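SUMO1 linked HERC2 ZZ domain (Small ubiquitin-related modifier 1,E3 ubiquitin-protein ligase HERC2) (Homo sapiens, PDB 6WW3) binds the SUMO1 tail through the zinc-coordinating ZZ domain of the ubiquitin ligase HERC2, a domain that also binds histone H3. Local coordinates at residues 34-38 / 39-43. Sequence-based numbering, arbitrary orientation.
With ZN (zinc ion), chain C.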
ATOM      1  N   PHE A  34      -1.895   6.829   5.147  1.00  7.12           N
ATOM      2  CA  PHE A  34      -2.664   5.599   4.989  1.00  8.96           C
ATOM      3  C   PHE A  34      -2.147   4.816   3.789  1.00  7.16           C
ATOM      4  O   PHE A  34      -2.067   5.357   2.682  1.00  5.58           O
ATOM      5  CB  PHE A  34      -4.162   5.905   4.831  1.00  6.59           C
ATOM      6  CG  PHE A  34      -5.060   4.679   4.874  1.00  9.31           C
ATOM      7  CD1 PHE A  34      -5.164   3.836   3.778  1.00  7.49           C
ATOM      8  CD2 PHE A  34      -5.804   4.388   6.013  1.00  8.34           C
ATOM      9  CE1 PHE A  34      -5.986   2.703   3.818  1.00 10.14           C
ATOM     10  CE2 PHE A  34      -6.638   3.275   6.061  1.00  9.13           C
ATOM     11  CZ  PHE A  34      -6.727   2.426   4.952  1.00  7.77           C
ATOM     12  N   ASP A  35      -1.852   3.538   4.004  1.00  5.98           N
ATOM     13  CA  ASP A  35      -1.313   2.662   2.970  1.00  9.20           C
ATOM     14  C   ASP A  35      -2.055   1.335   2.973  1.00  7.48           C
ATOM     15  O   ASP A  35      -2.505   0.864   4.017  1.00  7.07           O
ATOM     16  CB  ASP A  35       0.191   2.407   3.165  1.00  6.15           C
ATOM     17  CG  ASP A  35       1.008   3.689   3.194  1.00  7.61           C
ATOM     18  OD1 ASP A  35       1.178   4.263   4.287  1.00  8.95           O
ATOM     19  OD2 ASP A  35       1.503   4.106   2.131  1.00  5.69           O
ATOM     20  N   PHE A  36      -2.178   0.739   1.782  1.00  8.09           N
ATOM     21  CA  PHE A  36      -2.725  -0.598   1.574  1.00  6.01           C
ATOM     22  C   PHE A  36      -1.678  -1.484   0.916  1.00  6.42           C
ATOM     23  O   PHE A  36      -0.980  -1.041   0.006  1.00  4.74           O
ATOM     24  CB  PHE A  36      -3.934  -0.566   0.631  1.00  7.16           C
ATOM     25  CG  PHE A  36      -5.254  -0.356   1.306  1.00  6.74           C
ATOM     26  CD1 PHE A  36      -5.486  -0.819   2.588  1.00  7.10           C
ATOM     27  CD2 PHE A  36      -6.284   0.277   0.629  1.00  6.91           C
ATOM     28  CE1 PHE A  36      -6.720  -0.648   3.184  1.00  8.57           C
ATOM     29  CE2 PHE A  36      -7.522   0.451   1.229  1.00 10.30           C
ATOM     30  CZ  PHE A  36      -7.737  -0.013   2.505  1.00  7.23           C
ATOM     31  N   CYS A  37      -1.608  -2.749   1.318  1.00  6.40           N
ATOM     32  CA  CYS A  37      -0.984  -3.715   0.431  1.00  6.16           C
ATOM     33  C   CYS A  37      -1.930  -3.988  -0.742  1.00  8.71           C
ATOM     34  O   CYS A  37      -3.063  -3.496  -0.783  1.00 10.71           O
ATOM     35  CB  CYS A  37      -0.624  -4.999   1.176  1.00  9.26           C
ATOM     36  SG  CYS A  37      -2.047  -6.036   1.587  1.00 12.58           S
ATOM     37  N   GLU A  38      -1.459  -4.751  -1.729  1.00  8.89           N
ATOM     38  CA  GLU A  38      -2.258  -4.886  -2.947  1.00 11.07           C
ATOM     39  C   GLU A  38      -3.547  -5.659  -2.692  1.00 11.34           C
ATOM     40  O   GLU A  38      -4.609  -5.272  -3.194  1.00 13.75           O
ATOM     41  CB  GLU A  38      -1.453  -5.538  -4.072  1.00 10.72           C
ATOM     42  CG  GLU A  38      -2.257  -5.676  -5.368  1.00 13.49           C
ATOM     43  CD  GLU A  38      -1.402  -5.992  -6.586  1.00 18.42           C
ATOM     44  OE1 GLU A  38      -0.160  -5.886  -6.506  1.00 19.19           O
ATOM     45  OE2 GLU A  38      -1.978  -6.381  -7.618  1.00 19.53           O
ATOM     46  N   THR A  39      -3.482  -6.750  -1.922  1.00  8.96           N
ATOM     47  CA  THR A  39      -4.702  -7.488  -1.610  1.00 14.58           C
ATOM     48  C   THR A  39      -5.712  -6.589  -0.907  1.00 13.30           C
ATOM     49  O   THR A  39      -6.883  -6.541  -1.288  1.00 13.93           O
ATOM     50  CB  THR A  39      -4.405  -8.705  -0.736  1.00 15.97           C
ATOM     51  OG1 THR A  39      -3.508  -9.588  -1.419  1.00 20.25           O
ATOM     52  CG2 THR A  39      -5.708  -9.440  -0.441  1.00 15.83           C
ATOM     53  N   CYS A  40      -5.264  -5.848   0.113  1.00 10.67           N
ATOM     54  CA  CYS A  40      -6.164  -4.930   0.805  1.00 12.71           C
ATOM     55  C   CYS A  40      -6.683  -3.855  -0.135  1.00 11.49           C
ATOM     56  O   CYS A  40      -7.860  -3.476  -0.064  1.00 11.50           O
ATOM     57  CB  CYS A  40      -5.452  -4.285   1.993  1.00  9.70           C
ATOM     58  SG  CYS A  40      -5.298  -5.377   3.390  1.00  8.60           S
ATOM     59  N   PHE A  41      -5.817  -3.342  -1.017  1.00  9.37           N
ATOM     60  CA  PHE A  41      -6.262  -2.326  -1.962  1.00  9.37           C
ATOM     61  C   PHE A  41      -7.408  -2.831  -2.821  1.00 12.01           C
ATOM     62  O   PHE A  41      -8.289  -2.051  -3.188  1.00 13.10           O
ATOM     63  CB  PHE A  41      -5.113  -1.864  -2.857  1.00  7.46           C
ATOM     64  CG  PHE A  41      -5.558  -0.955  -3.973  1.00 10.19           C
ATOM     65  CD1 PHE A  41      -6.076   0.310  -3.696  1.00  7.53           C
ATOM     66  CD2 PHE A  41      -5.468  -1.360  -5.292  1.00  9.75           C
ATOM     67  CE1 PHE A  41      -6.498   1.152  -4.713  1.00  8.30           C
ATOM     68  CE2 PHE A  41      -5.882  -0.520  -6.331  1.00 11.81           C
ATOM     69  CZ  PHE A  41      -6.403   0.733  -6.041  1.00 10.34           C
ATOM     70  N   LYS A  42      -7.399  -4.123  -3.168  1.00 14.32           N
ATOM     71  CA  LYS A  42      -8.418  -4.715  -4.023  1.00 12.17           C
ATOM     72  C   LYS A  42      -9.674  -5.141  -3.270  1.00 15.70           C
ATOM     73  O   LYS A  42     -10.677  -5.440  -3.923  1.00 15.33           O
ATOM     74  CB  LYS A  42      -7.865  -5.952  -4.747  1.00 17.65           C
ATOM     75  CG  LYS A  42      -6.732  -5.741  -5.740  1.00 15.76           C
ATOM     76  CD  LYS A  42      -7.132  -4.952  -6.940  1.00 17.23           C
ATOM     77  CE  LYS A  42      -6.006  -4.992  -7.960  1.00 25.84           C
ATOM     78  NZ  LYS A  42      -6.206  -4.008  -9.067  1.00 32.47           N
ATOM     79  N   THR A  43      -9.651  -5.223  -1.932  1.00 13.90           N
ATOM     80  CA  THR A  43     -10.761  -5.866  -1.221  1.00 14.18           C
ATOM     81  C   THR A  43     -11.345  -5.041  -0.082  1.00 13.73           C
ATOM     82  O   THR A  43     -12.493  -5.262   0.315  1.00 14.76           O
ATOM     83  CB  THR A  43     -10.330  -7.232  -0.673  1.00 15.17           C
ATOM     84  OG1 THR A  43      -9.272  -7.068   0.285  1.00 17.57           O
ATOM     85  CG2 THR A  43      -9.846  -8.129  -1.793  1.00 18.55           C
TER
HETATM   86 ZN    ZN C2801      -3.076  -5.419   3.704  1.00 11.90          ZN
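Cys37 and Cys40 come within 5.3 Å of each other, CA to CA, where the chain passes from strand 35-36 through Cys37 into helix 38-43, and the first turn is closed by backbone bonds from Phe41 N to Cys37 O (2.8 Å) and from Lys42 N to Glu38 O (3.0 Å). Cys37 is the N-cap, and its cap is a thiolate: with chi1 at 73°, SG sits between its own backbone N and carbonyl carbon, where it takes the amide of Cys40 in a long but nearly straight bond (Cys40 N to Cys37 SG 3.5 Å, 169° at the hydrogen). The Cys40 N-H would probably take up some of the negative charge on Cys37 SG. Cys37 SG also binds the zinc ion at 2.4 Å, and Cys40 SG binds it at 2.2 Å.

Behind the metal site, the ring of Phe36 lies against the helix backbone. Phe36 CD1 meets Cys40 CB at 3.5 Å, CD2 runs up to Phe41 CA, and the Cys40 carbonyl group lies over one face; CE1 of Phe34 covers the opposite face. Phe52 also meets this ring and takes Phe41 edge-to-face, while Phe41 stacks on Phe26. Replacing Phe36 with an alanine would probably open a gap beneath the first helical turn and leave the Cys40 methylene and the Phe34 ring without the surface they pack on. One turn on, Thr43 OG1 donates to Thr39 O at 2.9 Å, coming from above the carbonyl plane.

With Cys13 and Cys16 completing the tetrahedral set, this CxxC pair, its first cysteine capping a helix and its second in the first turn, supplies half of the four-cysteine zinc site of the HERC2 ZZ finger.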